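Local coordinates for putative restriction endonuclease domain-containing protein (Anabaena variabilis, PDB 3OT2) that is of unknown function but probably acts as a nuclease of the PD-(D/E)XK superfamily, within the Uma2 (DUF820-like) family of putative restriction endonucleases, at residues P106-E111 / M136-D141; V147-P152 / L165-S170; P59-R64 / F85-I90; E26-K31 / H76-D81. One frame throughout, in Å; residues are numbered along the deposited sequence. Where two conformers were deposited one is given.

Contact 1. Residues P106-E111 / M136-D141; sequences PDWTIE and MGWLID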
loop_
_atom_site.group_PDB
_atom_site.type_symbol
_atom_site.label_atom_id
_atom_site.label_comp_id
_atom_site.label_asym_id
_atom_site.label_seq_id
_atom_site.Cartn_x
_atom_site.Cartn_y
_atom_site.Cartn_z
ATOM N N PRO A 106 17.790 -3.685 5.903
ATOM C CA PRO A 106 18.418 -2.361 5.666
ATOM C C PRO A 106 17.925 -1.322 6.666
ATOM O O PRO A 106 16.854 -1.490 7.234
ATOM C CB PRO A 106 17.965 -1.980 4.243
ATOM C CG PRO A 106 17.315 -3.202 3.669
ATOM C CD PRO A 106 16.859 -4.051 4.818
ATOM N N ASP A 107 18.662 -0.229 6.860
ATOM C CA ASP A 107 18.158 0.857 7.706
ATOM C C ASP A 107 17.079 1.614 6.946
ATOM O O ASP A 107 16.133 2.135 7.527
ATOM C CB ASP A 107 19.313 1.797 8.094
ATOM C CG ASP A 107 20.169 1.157 9.144
ATOM O OD1 ASP A 107 19.756 1.173 10.327
ATOM O OD2 ASP A 107 21.186 0.515 8.770
ATOM N N TRP A 108 17.209 1.641 5.627
ATOM C CA TRP A 108 16.293 2.336 4.740
ATOM C C TRP A 108 16.145 1.520 3.452
ATOM O O TRP A 108 17.144 1.241 2.778
ATOM C CB TRP A 108 16.831 3.761 4.484
ATOM C CG TRP A 108 16.039 4.654 3.563
ATOM C CD1 TRP A 108 14.721 4.535 3.201
ATOM C CD2 TRP A 108 16.508 5.886 2.993
ATOM N NE1 TRP A 108 14.366 5.585 2.377
ATOM C CE2 TRP A 108 15.441 6.442 2.257
ATOM C CE3 TRP A 108 17.752 6.567 3.014
ATOM C CZ2 TRP A 108 15.578 7.647 1.546
ATOM C CZ3 TRP A 108 17.875 7.769 2.320
ATOM C CH2 TRP A 108 16.809 8.284 1.582
ATOM N N THR A 109 14.906 1.082 3.156
ATOM C CA THR A 109 14.641 0.300 1.949
ATOM C C THR A 109 13.884 1.171 0.951
ATOM O O THR A 109 12.955 1.875 1.330
ATOM C CB THR A 109 13.925 -1.047 2.246
ATOM O OG1 THR A 109 13.777 -1.761 1.019
ATOM C CG2 THR A 109 12.518 -0.883 2.848
ATOM N N ILE A 110 14.289 1.130 -0.317
ATOM C CA ILE A 110 13.608 1.890 -1.367
ATOM C C ILE A 110 13.210 0.931 -2.474
ATOM O O ILE A 110 14.054 0.220 -3.009
ATOM C CB ILE A 110 14.451 3.073 -1.901
ATOM C CG1 ILE A 110 14.814 4.059 -0.760
ATOM C CG2 ILE A 110 13.731 3.782 -3.053
ATOM C CD1 ILE A 110 15.996 4.860 -1.022
ATOM N N GLU A 111 11.904 0.901 -2.784
ATOM C CA GLU A 111 11.333 0.078 -3.833
ATOM C C GLU A 111 10.720 0.978 -4.864
ATOM O O GLU A 111 10.028 1.935 -4.520
ATOM C CB GLU A 111 10.285 -0.898 -3.274
ATOM C CG GLU A 111 10.848 -1.865 -2.238
ATOM C CD GLU A 111 11.653 -3.040 -2.777
ATOM O OE1 GLU A 111 12.074 -3.021 -3.959
ATOM O OE2 GLU A 111 11.885 -3.982 -1.995
HETATM N N MSE A 136 13.064 3.062 7.847
HETATM C CA MSE A 136 12.135 3.658 6.887
HETATM C C MSE A 136 12.061 2.864 5.603
HETATM O O MSE A 136 13.062 2.333 5.125
HETATM C CB MSE A 136 12.561 5.119 6.554
HETATM C CG MSE A 136 11.571 5.827 5.595
HETATM SE SE MSE A 136 12.059 7.670 5.254
HETATM C CE MSE A 136 11.473 8.469 6.932
ATOM N N GLY A 137 10.867 2.846 5.030
ATOM C CA GLY A 137 10.623 2.286 3.715
ATOM C C GLY A 137 10.071 3.359 2.803
ATOM O O GLY A 137 9.286 4.204 3.238
ATOM N N TRP A 138 10.530 3.372 1.547
ATOM C CA TRP A 138 9.996 4.211 0.483
ATOM C C TRP A 138 9.418 3.337 -0.602
ATOM O O TRP A 138 10.109 2.439 -1.091
ATOM C CB TRP A 138 11.093 5.085 -0.177
ATOM C CG TRP A 138 11.405 6.421 0.445
ATOM C CD1 TRP A 138 11.050 6.879 1.678
ATOM C CD2 TRP A 138 12.233 7.426 -0.138
ATOM N NE1 TRP A 138 11.546 8.147 1.871
ATOM C CE2 TRP A 138 12.270 8.514 0.760
ATOM C CE3 TRP A 138 12.902 7.538 -1.376
ATOM C CZ2 TRP A 138 12.953 9.705 0.467
ATOM C CZ3 TRP A 138 13.571 8.717 -1.670
ATOM C CH2 TRP A 138 13.597 9.783 -0.753
ATOM N N LEU A 139 8.178 3.604 -1.000
ATOM C CA LEU A 139 7.572 2.940 -2.148
ATOM C C LEU A 139 7.335 4.039 -3.170
ATOM O O LEU A 139 6.471 4.899 -2.972
ATOM C CB LEU A 139 6.286 2.146 -1.813
ATOM C CG LEU A 139 5.538 1.549 -3.028
ATOM C CD1 LEU A 139 6.457 0.744 -3.920
ATOM C CD2 LEU A 139 4.378 0.703 -2.585
ATOM N N ILE A 140 8.167 4.064 -4.207
ATOM C CA ILE A 140 8.113 5.070 -5.275
ATOM C C ILE A 140 7.252 4.533 -6.412
ATOM O O ILE A 140 7.487 3.428 -6.900
ATOM C CB ILE A 140 9.541 5.464 -5.787
ATOM C CG1 ILE A 140 10.402 6.062 -4.655
ATOM C CG2 ILE A 140 9.446 6.416 -7.033
ATOM C CD1 ILE A 140 11.896 6.224 -4.988
ATOM N N ASP A 141 6.251 5.313 -6.817
ATOM C CA ASP A 141 5.365 4.963 -7.924
ATOM C C ASP A 141 5.604 5.974 -9.058
ATOM O O ASP A 141 5.011 7.055 -9.026
ATOM C CB ASP A 141 3.891 4.954 -7.473
ATOM C CG ASP A 141 2.915 4.570 -8.577
ATOM O OD1 ASP A 141 3.289 4.658 -9.770
ATOM O OD2 ASP A 141 1.814 4.125 -8.254
#

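Contact 2. Residues V147-P152 / L165-S170; sequences VFVYRP and LVPVPS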
loop_
_atom_site.group_PDB
_atom_site.type_symbol
_atom_site.label_atom_id
_atom_site.label_comp_id
_atom_site.label_asym_id
_atom_site.label_seq_id
_atom_site.Cartn_x
_atom_site.Cartn_y
_atom_site.Cartn_z
ATOM N N VAL A 147 5.217 8.992 -3.651
ATOM C CA VAL A 147 6.064 8.224 -2.751
ATOM C C VAL A 147 5.252 7.899 -1.494
ATOM O O VAL A 147 4.710 8.806 -0.854
ATOM C CB VAL A 147 7.431 8.874 -2.400
ATOM C CG1 VAL A 147 8.254 7.924 -1.529
ATOM C CG2 VAL A 147 8.210 9.237 -3.673
ATOM N N PHE A 148 5.180 6.605 -1.141
ATOM C CA PHE A 148 4.608 6.181 0.135
ATOM C C PHE A 148 5.758 6.015 1.088
ATOM O O PHE A 148 6.767 5.391 0.727
ATOM C CB PHE A 148 3.808 4.876 0.028
ATOM C CG PHE A 148 2.531 4.955 -0.770
ATOM C CD1 PHE A 148 1.422 5.622 -0.272
ATOM C CD2 PHE A 148 2.437 4.356 -2.019
ATOM C CE1 PHE A 148 0.223 5.669 -1.002
ATOM C CE2 PHE A 148 1.225 4.380 -2.736
ATOM C CZ PHE A 148 0.132 5.037 -2.216
ATOM N N VAL A 149 5.641 6.597 2.275
ATOM C CA VAL A 149 6.674 6.538 3.316
ATOM C C VAL A 149 6.167 5.650 4.455
ATOM O O VAL A 149 5.101 5.904 5.028
ATOM C CB VAL A 149 7.081 7.953 3.796
ATOM C CG1 VAL A 149 7.954 7.878 5.057
ATOM C CG2 VAL A 149 7.813 8.714 2.687
ATOM N N TYR A 150 6.962 4.633 4.795
ATOM C CA TYR A 150 6.670 3.657 5.830
ATOM C C TYR A 150 7.651 3.777 7.007
ATOM O O TYR A 150 8.847 3.702 6.792
ATOM C CB TYR A 150 6.790 2.249 5.225
ATOM C CG TYR A 150 5.741 1.923 4.189
ATOM C CD1 TYR A 150 5.914 2.278 2.852
ATOM C CD2 TYR A 150 4.584 1.235 4.537
ATOM C CE1 TYR A 150 4.954 1.959 1.892
ATOM C CE2 TYR A 150 3.617 0.916 3.584
ATOM C CZ TYR A 150 3.800 1.292 2.267
ATOM O OH TYR A 150 2.833 0.972 1.350
ATOM N N ARG A 151 7.126 3.959 8.232
ATOM C CA ARG A 151 7.906 4.034 9.469
ATOM C C ARG A 151 7.343 3.015 10.451
ATOM O O ARG A 151 6.132 2.735 10.385
ATOM C CB ARG A 151 7.870 5.442 10.072
ATOM C CG ARG A 151 8.575 6.519 9.258
ATOM C CD ARG A 151 8.284 7.824 9.941
ATOM N NE ARG A 151 9.179 8.902 9.568
ATOM C CZ ARG A 151 8.807 10.030 8.964
ATOM N NH1 ARG A 151 7.545 10.205 8.580
ATOM N NH2 ARG A 151 9.693 10.990 8.737
ATOM N N PRO A 152 8.160 2.407 11.343
ATOM C CA PRO A 152 7.595 1.403 12.261
ATOM C C PRO A 152 6.475 1.965 13.126
ATOM O O PRO A 152 6.583 3.074 13.643
ATOM C CB PRO A 152 8.798 0.993 13.127
ATOM C CG PRO A 152 9.971 1.354 12.347
ATOM C CD PRO A 152 9.614 2.582 11.600
ATOM N N LEU A 165 8.793 17.955 0.166
ATOM C CA LEU A 165 10.025 17.202 0.420
ATOM C C LEU A 165 9.669 15.835 0.923
ATOM O O LEU A 165 8.791 15.702 1.774
ATOM C CB LEU A 165 10.919 17.895 1.442
ATOM C CG LEU A 165 11.569 19.211 1.051
ATOM C CD1 LEU A 165 12.454 19.673 2.177
ATOM C CD2 LEU A 165 12.407 19.077 -0.219
ATOM N N VAL A 166 10.337 14.807 0.415
ATOM C CA VAL A 166 10.047 13.443 0.852
ATOM C C VAL A 166 10.860 13.202 2.124
ATOM O O VAL A 166 12.060 13.448 2.104
ATOM C CB VAL A 166 10.326 12.389 -0.246
ATOM C CG1 VAL A 166 9.736 11.032 0.130
ATOM C CG2 VAL A 166 9.777 12.846 -1.596
ATOM N N PRO A 167 10.248 12.748 3.235
ATOM C CA PRO A 167 11.040 12.488 4.448
ATOM C C PRO A 167 12.131 11.449 4.231
ATOM O O PRO A 167 11.977 10.475 3.467
ATOM C CB PRO A 167 10.013 11.935 5.449
ATOM C CG PRO A 167 8.696 12.302 4.920
ATOM C CD PRO A 167 8.829 12.404 3.435
ATOM N N VAL A 168 13.209 11.635 4.957
ATOM C CA VAL A 168 14.365 10.748 4.906
ATOM C C VAL A 168 14.706 10.322 6.333
ATOM O O VAL A 168 14.351 11.044 7.269
ATOM C CB VAL A 168 15.569 11.446 4.195
ATOM C CG1 VAL A 168 15.299 11.628 2.700
ATOM C CG2 VAL A 168 15.951 12.780 4.859
ATOM N N PRO A 169 15.392 9.177 6.560
ATOM C CA PRO A 169 15.807 8.849 7.944
ATOM C C PRO A 169 16.741 9.931 8.477
ATOM O O PRO A 169 17.365 10.644 7.683
ATOM C CB PRO A 169 16.524 7.503 7.800
ATOM C CG PRO A 169 16.201 7.011 6.442
ATOM C CD PRO A 169 15.918 8.203 5.591
ATOM N N SER A 170 16.802 10.106 9.805
ATOM C CA SER A 170 17.591 11.199 10.377
ATOM C C SER A 170 19.097 11.110 9.993
ATOM O O SER A 170 19.714 12.167 9.813
ATOM C CB SER A 170 17.399 11.299 11.889
ATOM O OG SER A 170 17.795 10.096 12.524
HETATM O O HOH W 1 12.513 11.034 9.388
#

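Contact 3. Residues P59-R64 / F85-I90; sequences PQRIAR and FIWSRI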
loop_
_atom_site.group_PDB
_atom_site.type_symbol
_atom_site.label_atom_id
_atom_site.label_comp_id
_atom_site.label_asym_id
_atom_site.label_seq_id
_atom_site.Cartn_x
_atom_site.Cartn_y
_atom_site.Cartn_z
ATOM N N PRO A 59 30.502 10.246 1.775
ATOM C CA PRO A 59 31.769 10.949 2.106
ATOM C C PRO A 59 32.178 10.929 3.589
ATOM O O PRO A 59 33.347 10.672 3.858
ATOM C CB PRO A 59 31.510 12.387 1.655
ATOM C CG PRO A 59 30.498 12.259 0.556
ATOM C CD PRO A 59 29.623 11.103 0.945
ATOM N N GLN A 60 31.250 11.155 4.530
ATOM C CA GLN A 60 31.588 11.166 5.956
ATOM C C GLN A 60 31.339 9.815 6.621
ATOM O O GLN A 60 31.277 9.729 7.850
ATOM C CB GLN A 60 30.832 12.259 6.693
ATOM C CG GLN A 60 31.258 13.630 6.238
ATOM C CD GLN A 60 30.183 14.607 6.555
ATOM O OE1 GLN A 60 30.262 15.346 7.538
ATOM N NE2 GLN A 60 29.104 14.566 5.781
ATOM N N ARG A 61 31.240 8.749 5.814
ATOM C CA ARG A 61 31.015 7.370 6.267
ATOM C C ARG A 61 29.821 7.279 7.234
ATOM O O ARG A 61 29.907 6.641 8.289
ATOM C CB ARG A 61 32.294 6.758 6.899
ATOM C CG ARG A 61 33.465 6.595 5.918
ATOM C CD ARG A 61 34.609 5.769 6.488
ATOM N NE ARG A 61 35.000 6.244 7.811
ATOM C CZ ARG A 61 35.572 5.502 8.756
ATOM N NH1 ARG A 61 35.868 4.226 8.524
ATOM N NH2 ARG A 61 35.850 6.027 9.940
ATOM N N ILE A 62 28.721 7.934 6.877
ATOM C CA ILE A 62 27.466 7.911 7.650
ATOM C C ILE A 62 26.716 6.602 7.313
ATOM O O ILE A 62 26.294 5.853 8.208
ATOM C CB ILE A 62 26.594 9.171 7.354
ATOM C CG1 ILE A 62 27.301 10.451 7.856
ATOM C CG2 ILE A 62 25.181 9.030 7.984
ATOM C CD1 ILE A 62 26.834 11.746 7.211
ATOM N N ALA A 63 26.546 6.348 6.012
ATOM C CA ALA A 63 25.830 5.179 5.504
ATOM C C ALA A 63 26.245 4.898 4.082
ATOM O O ALA A 63 26.992 5.685 3.498
ATOM C CB ALA A 63 24.313 5.425 5.557
ATOM N N ARG A 64 25.728 3.809 3.510
ATOM C CA ARG A 64 25.988 3.444 2.114
ATOM C C ARG A 64 24.726 2.847 1.497
ATOM O O ARG A 64 24.082 1.971 2.111
ATOM C CB ARG A 64 27.174 2.472 1.994
ATOM C CG ARG A 64 27.550 2.176 0.531
ATOM C CD ARG A 64 28.934 1.621 0.376
ATOM N NE ARG A 64 29.144 1.231 -1.025
ATOM C CZ ARG A 64 30.275 0.726 -1.508
ATOM N NH1 ARG A 64 31.329 0.559 -0.717
ATOM N NH2 ARG A 64 30.368 0.399 -2.789
ATOM N N PHE A 85 22.324 1.164 4.411
ATOM C CA PHE A 85 22.772 0.712 5.742
ATOM C C PHE A 85 23.652 1.747 6.375
ATOM O O PHE A 85 24.568 2.226 5.711
ATOM C CB PHE A 85 23.590 -0.601 5.619
ATOM C CG PHE A 85 22.788 -1.830 5.276
ATOM C CD1 PHE A 85 22.513 -2.153 3.958
ATOM C CD2 PHE A 85 22.332 -2.683 6.275
ATOM C CE1 PHE A 85 21.770 -3.287 3.645
ATOM C CE2 PHE A 85 21.609 -3.834 5.957
ATOM C CZ PHE A 85 21.332 -4.126 4.644
ATOM N N ILE A 86 23.430 2.052 7.673
ATOM C CA ILE A 86 24.291 2.964 8.430
ATOM C C ILE A 86 25.646 2.239 8.563
ATOM O O ILE A 86 25.683 0.992 8.479
ATOM C CB ILE A 86 23.681 3.438 9.782
ATOM C CG1 ILE A 86 23.586 2.280 10.824
ATOM C CG2 ILE A 86 22.324 4.143 9.531
ATOM C CD1 ILE A 86 23.090 2.680 12.248
ATOM N N TRP A 87 26.751 3.007 8.704
ATOM C CA TRP A 87 28.095 2.448 8.673
ATOM C C TRP A 87 28.311 1.328 9.670
ATOM O O TRP A 87 28.851 0.301 9.270
ATOM C CB TRP A 87 29.156 3.533 8.879
ATOM C CG TRP A 87 30.357 3.333 7.998
ATOM C CD1 TRP A 87 31.555 2.788 8.361
ATOM C CD2 TRP A 87 30.451 3.618 6.590
ATOM N NE1 TRP A 87 32.392 2.731 7.269
ATOM C CE2 TRP A 87 31.741 3.241 6.171
ATOM C CE3 TRP A 87 29.560 4.132 5.633
ATOM C CZ2 TRP A 87 32.176 3.399 4.842
ATOM C CZ3 TRP A 87 29.999 4.302 4.327
ATOM C CH2 TRP A 87 31.301 3.956 3.948
ATOM N N SER A 88 27.866 1.493 10.940
ATOM C CA SER A 88 28.048 0.494 12.014
ATOM C C SER A 88 27.341 -0.844 11.726
ATOM O O SER A 88 27.703 -1.853 12.319
ATOM C CB SER A 88 27.552 1.051 13.345
ATOM O OG SER A 88 26.159 1.324 13.310
ATOM N N ARG A 89 26.334 -0.849 10.838
ATOM C CA ARG A 89 25.557 -2.053 10.513
ATOM C C ARG A 89 26.021 -2.743 9.219
ATOM O O ARG A 89 25.523 -3.822 8.927
ATOM C CB ARG A 89 24.050 -1.711 10.428
ATOM C CG ARG A 89 23.456 -1.445 11.810
ATOM C CD ARG A 89 21.959 -1.242 11.725
ATOM N NE ARG A 89 21.235 -2.514 11.647
ATOM C CZ ARG A 89 20.561 -2.930 10.587
ATOM N NH1 ARG A 89 20.532 -2.198 9.479
ATOM N NH2 ARG A 89 19.921 -4.089 10.614
ATOM N N ILE A 90 26.993 -2.171 8.476
ATOM C CA ILE A 90 27.487 -2.806 7.245
ATOM C C ILE A 90 28.361 -4.024 7.660
ATOM O O ILE A 90 29.373 -3.820 8.319
ATOM C CB ILE A 90 28.248 -1.810 6.314
ATOM C CG1 ILE A 90 27.321 -0.685 5.805
ATOM C CG2 ILE A 90 28.906 -2.556 5.121
ATOM C CD1 ILE A 90 28.007 0.524 5.199
HETATM O O HOH W 2 35.115 1.949 6.485
#

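Contact 4. Residues E26-K31 / H76-D81; sequences EYIEGK and HSTVPD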
loop_
_atom_site.group_PDB
_atom_site.type_symbol
_atom_site.label_atom_id
_atom_site.label_comp_id
_atom_site.label_asym_id
_atom_site.label_seq_id
_atom_site.Cartn_x
_atom_site.Cartn_y
_atom_site.Cartn_z
ATOM N N GLU A 26 13.509 -13.790 -5.186
ATOM C CA GLU A 26 13.235 -13.545 -3.786
ATOM C C GLU A 26 12.544 -14.750 -3.198
ATOM O O GLU A 26 11.860 -15.489 -3.918
ATOM C CB GLU A 26 12.377 -12.286 -3.597
ATOM C CG GLU A 26 13.047 -11.016 -4.083
ATOM C CD GLU A 26 12.297 -9.734 -3.771
ATOM O OE1 GLU A 26 11.132 -9.610 -4.200
ATOM O OE2 GLU A 26 12.886 -8.826 -3.147
ATOM N N TYR A 27 12.760 -14.978 -1.904
ATOM C CA TYR A 27 12.119 -16.051 -1.144
ATOM C C TYR A 27 11.220 -15.362 -0.116
ATOM O O TYR A 27 11.711 -14.768 0.853
ATOM C CB TYR A 27 13.157 -16.994 -0.517
ATOM C CG TYR A 27 12.549 -18.122 0.289
ATOM C CD1 TYR A 27 12.186 -19.323 -0.316
ATOM C CD2 TYR A 27 12.377 -18.005 1.664
ATOM C CE1 TYR A 27 11.644 -20.375 0.428
ATOM C CE2 TYR A 27 11.837 -19.046 2.416
ATOM C CZ TYR A 27 11.484 -20.234 1.794
ATOM O OH TYR A 27 10.929 -21.245 2.538
ATOM N N ILE A 28 9.900 -15.352 -0.400
ATOM C CA ILE A 28 8.900 -14.641 0.399
ATOM C C ILE A 28 7.801 -15.592 0.791
ATOM O O ILE A 28 7.160 -16.175 -0.085
ATOM C CB ILE A 28 8.321 -13.428 -0.378
ATOM C CG1 ILE A 28 9.433 -12.523 -0.969
ATOM C CG2 ILE A 28 7.363 -12.626 0.522
ATOM C CD1 ILE A 28 9.017 -11.735 -2.165
ATOM N N GLU A 29 7.576 -15.737 2.106
ATOM C CA GLU A 29 6.516 -16.589 2.677
ATOM C C GLU A 29 6.579 -18.026 2.110
ATOM O O GLU A 29 5.548 -18.629 1.801
ATOM C CB GLU A 29 5.129 -15.955 2.437
ATOM C CG GLU A 29 4.991 -14.574 3.068
ATOM C CD GLU A 29 3.691 -13.836 2.829
ATOM O OE1 GLU A 29 3.085 -14.030 1.750
ATOM O OE2 GLU A 29 3.324 -12.994 3.681
ATOM N N GLY A 30 7.795 -18.539 1.955
ATOM C CA GLY A 30 8.045 -19.885 1.446
ATOM C C GLY A 30 7.971 -20.059 -0.060
ATOM O O GLY A 30 8.158 -21.172 -0.547
ATOM N N LYS A 31 7.708 -18.967 -0.809
ATOM C CA LYS A 31 7.570 -18.985 -2.268
ATOM C C LYS A 31 8.750 -18.298 -2.946
ATOM O O LYS A 31 9.291 -17.322 -2.418
ATOM C CB LYS A 31 6.269 -18.286 -2.706
ATOM C CG LYS A 31 4.988 -18.833 -2.074
ATOM C CD LYS A 31 3.816 -17.865 -2.269
ATOM C CE LYS A 31 2.607 -18.208 -1.430
ATOM N NZ LYS A 31 2.763 -17.798 -0.005
ATOM N N HIS A 76 13.015 -14.796 5.298
ATOM C CA HIS A 76 12.848 -14.293 3.930
ATOM C C HIS A 76 14.193 -13.936 3.344
ATOM O O HIS A 76 15.107 -13.583 4.090
ATOM C CB HIS A 76 11.936 -13.035 3.884
ATOM C CG HIS A 76 10.482 -13.249 4.226
ATOM N ND1 HIS A 76 9.531 -12.276 3.944
ATOM C CD2 HIS A 76 9.866 -14.290 4.844
ATOM C CE1 HIS A 76 8.381 -12.754 4.400
ATOM N NE2 HIS A 76 8.536 -13.957 4.957
ATOM N N SER A 77 14.302 -13.967 2.016
ATOM C CA SER A 77 15.514 -13.546 1.310
ATOM C C SER A 77 15.091 -12.639 0.161
ATOM O O SER A 77 14.537 -13.113 -0.832
ATOM C CB SER A 77 16.322 -14.743 0.826
ATOM O OG SER A 77 17.508 -14.243 0.241
ATOM N N THR A 78 15.287 -11.327 0.331
ATOM C CA THR A 78 14.808 -10.336 -0.624
ATOM C C THR A 78 15.933 -9.506 -1.233
ATOM O O THR A 78 17.058 -9.497 -0.737
ATOM C CB THR A 78 13.767 -9.408 0.037
ATOM O OG1 THR A 78 14.326 -8.785 1.197
ATOM C CG2 THR A 78 12.470 -10.148 0.396
ATOM N N VAL A 79 15.609 -8.830 -2.337
ATOM C CA VAL A 79 16.538 -7.985 -3.072
ATOM C C VAL A 79 15.859 -6.627 -3.298
ATOM O O VAL A 79 15.347 -6.375 -4.393
ATOM C CB VAL A 79 17.031 -8.634 -4.399
ATOM C CG1 VAL A 79 18.156 -7.806 -5.027
ATOM C CG2 VAL A 79 17.493 -10.072 -4.190
ATOM N N PRO A 80 15.863 -5.722 -2.288
ATOM C CA PRO A 80 15.256 -4.403 -2.496
ATOM C C PRO A 80 15.938 -3.692 -3.661
ATOM O O PRO A 80 17.133 -3.912 -3.876
ATOM C CB PRO A 80 15.526 -3.676 -1.167
ATOM C CG PRO A 80 15.669 -4.753 -0.175
ATOM C CD PRO A 80 16.404 -5.841 -0.919
ATOM N N ASP A 81 15.198 -2.849 -4.407
ATOM C CA ASP A 81 15.808 -2.095 -5.499
ATOM C C ASP A 81 17.039 -1.314 -4.964
ATOM O O ASP A 81 18.106 -1.317 -5.598
ATOM C CB ASP A 81 14.780 -1.148 -6.148
ATOM C CG ASP A 81 13.735 -1.835 -7.012
ATOM O OD1 ASP A 81 13.992 -2.987 -7.470
ATOM O OD2 ASP A 81 12.683 -1.215 -7.268
#

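Contact 1. Residues P106-E111 / M136-D141
W108 drives the edge of its indole into the face of W138, and this T-shaped pair is the tight part of the contact: the planes stand at 84°, and W108 CZ2 comes within 3.5 Å of W138 CZ2. Differing first torsions set it up, since CG of W108 lies opposite the backbone N (chi1 179°) while CG of W138 stays beside its own (chi1 -87°). I110 runs alongside W138, with I110 CG1 3.9 Å from W138 CB, and I110 CG2 meets I140 CD1 at 3.6 Å. The selenium of M136, a selenomethionine, adds an oblique Met-aromatic contact, SE lying 4.7 Å from the centroid of the W108 five-membered ring. Beneath these side chains the strands run parallel and in register, with T109 N bonded to M136 O at 3.0 Å and E111 N to W138 O at 2.9 Å. They are the two strands of a beta-alpha-beta crossover whose helix, 119-131, packs against the other face, in the central sheet of the putative nuclease domain. On that face the strands share few side-chain contacts. T109 CG2 rests on the bare CA of G137, 3.8 Å away, and the E111 chain bends away from L139, its OE1 accepting a hydrogen bond from D81 N. It is no solvent side, however: V122 of the helix touches both E111 and L139.

Contact 2. Residues V147-P152 / L165-S170
V166 sets one methyl, CG1, against two valines of strand 147-150, and apolar contacts of this kind make up most of the junction. V166 CG1 lies 3.8 Å from V147 CG1 and 4.0 Å from V149 CG2. The V166 first torsion holds CG1 anti to N (chi1 -168°), on the side where both valines lie. V149 CG2 also reaches the ring of P167, 3.9 Å from its CD. The valines V147 and V149 alternate with F148 and Y150, as in any extended strand, and point to the sheet face on which W138 lies; Y150 packs on helix 119-131 behind the sheet. Segment 165-170 has no regular secondary structure. It belongs to the connection from the edge strand 157-159 to the C-terminal helix 179-183, and it covers the sheet together with that helix, which also touches V147 and V166. Between the two segments, the polar interaction is a water bridge from R151, with no direct hydrogen bond. In the conformer described, one of two for R151, the chain is extended from CG to NE, crosses P167 at about a right angle and brings NH2 to 3.4 Å from P167 CB. A water in the plane of this guanidinium, at its edge, accepts from R151 NH2 at 2.9 Å and donates to V168 O at 2.8 Å. In the same conformer NH1 forms a salt bridge with E157. P167 O is turned to the sheet as well, accepting a hydrogen bond from W138 NE1.

Contact 3. Residues P59-R64 / F85-I90
A63 and I86 form an antiparallel non-hydrogen-bonded pair with CA atoms only 4.0 Å apart, next to the hydrogen-bonded pair R64-F85, in which R64 N binds F85 O at 2.9 Å and F85 N binds R64 O at 3.0 Å. Past this short ladder the chain of I86 turns into a 3-10 segment, yet W87 N still reaches I62 O, at 2.9 Å and from above the carbonyl plane. The W87 indole packs against the 59-64 backbone. Its first torsion is unusual (chi1 -140°) and lays the indole between two aliphatic groups: R61 CB is centred over one face, 3.7 Å from the centroid of the six-membered ring in a CH-pi contact, while I90 CD1 lies over the opposite face near the rim. At the ring edge, W87 CZ3 is 3.4 Å from A63 O. R61 has a positive phi as the C-prime residue of the Schellman motif that ends helix 40-57, so the contact ties that helix end to the sheet. One water, in the plane of the indole, accepts from both W87 NE1 (2.9 Å) and R61 NH1 (3.1 Å). The arginine thus uses its methylenes on the ring, while its guanidinium, inclined at 62° to the indole, turns to water at the surface.

Contact 4. Residues E26-K31 / H76-D81
With CG beside the backbone N (chi1 -62°) and the chain extended beyond it, E26 reaches across to the end of strand 76-78, where OE2 accepts V79 N through its anti lone pair at 2.8 Å and nearly straight (171°). A like first torsion in H76 (chi1 -68°) places the imidazole against the start of the turn: I28 CA stands over the centre of the ring and E29 N over its rim, on the same face, while I28 CG2 is 4.0 Å from H76 CE1. Between these side-chain contacts lies a single antiparallel hydrogen-bonded pair, Y27 with S77. Y27 N binds S77 O at 2.8 Å and S77 N binds Y27 O at 3.0 Å, and the CB atoms of Y27 and S77 are 4.1 Å apart. T78 CG2 meets I28 CG1 at 4.1 Å. The carboxylate of E26 therefore carries on the pairing where the strands part, satisfying a backbone N-H in place of a carbonyl. Beyond I28 a type I' turn to K31 closes the hairpin of strands 25-28 and 31-34. Strand 76-78 pairs on with strand 71-73. K121 and N125 of helix 119-131 touch I28, and the H76 ring stacks on H128 of that helix. Y27 and S77 pack against helix 12-15 near the bound 1,4-butanediol, and P80 packs on T109 and E111 of strand 108-112.

Overall arrangement
Contact 1 is the most central, about 5 Å between its centre and that of the chain, and touches the other three; contacts 2 and 4 are buried too, farther out. Contacts 1 and 2 lie on neighbouring strands, 136-141 and 146-150, and meet on the face bearing W138, but parallel backbone pairing in the first gives way to methyl packing and a water bridge in the second. Contact 3, on the outer strand, is the most surface-like, and D107 ties it to contact 1 through R89 and I86 N. Contact 4 lies outside that sheet, about 22 Å from contact 2 between centres. Its D81 meets E111 of contact 1; these acidic residues may correspond to those of the PD-(D/E)XK signature.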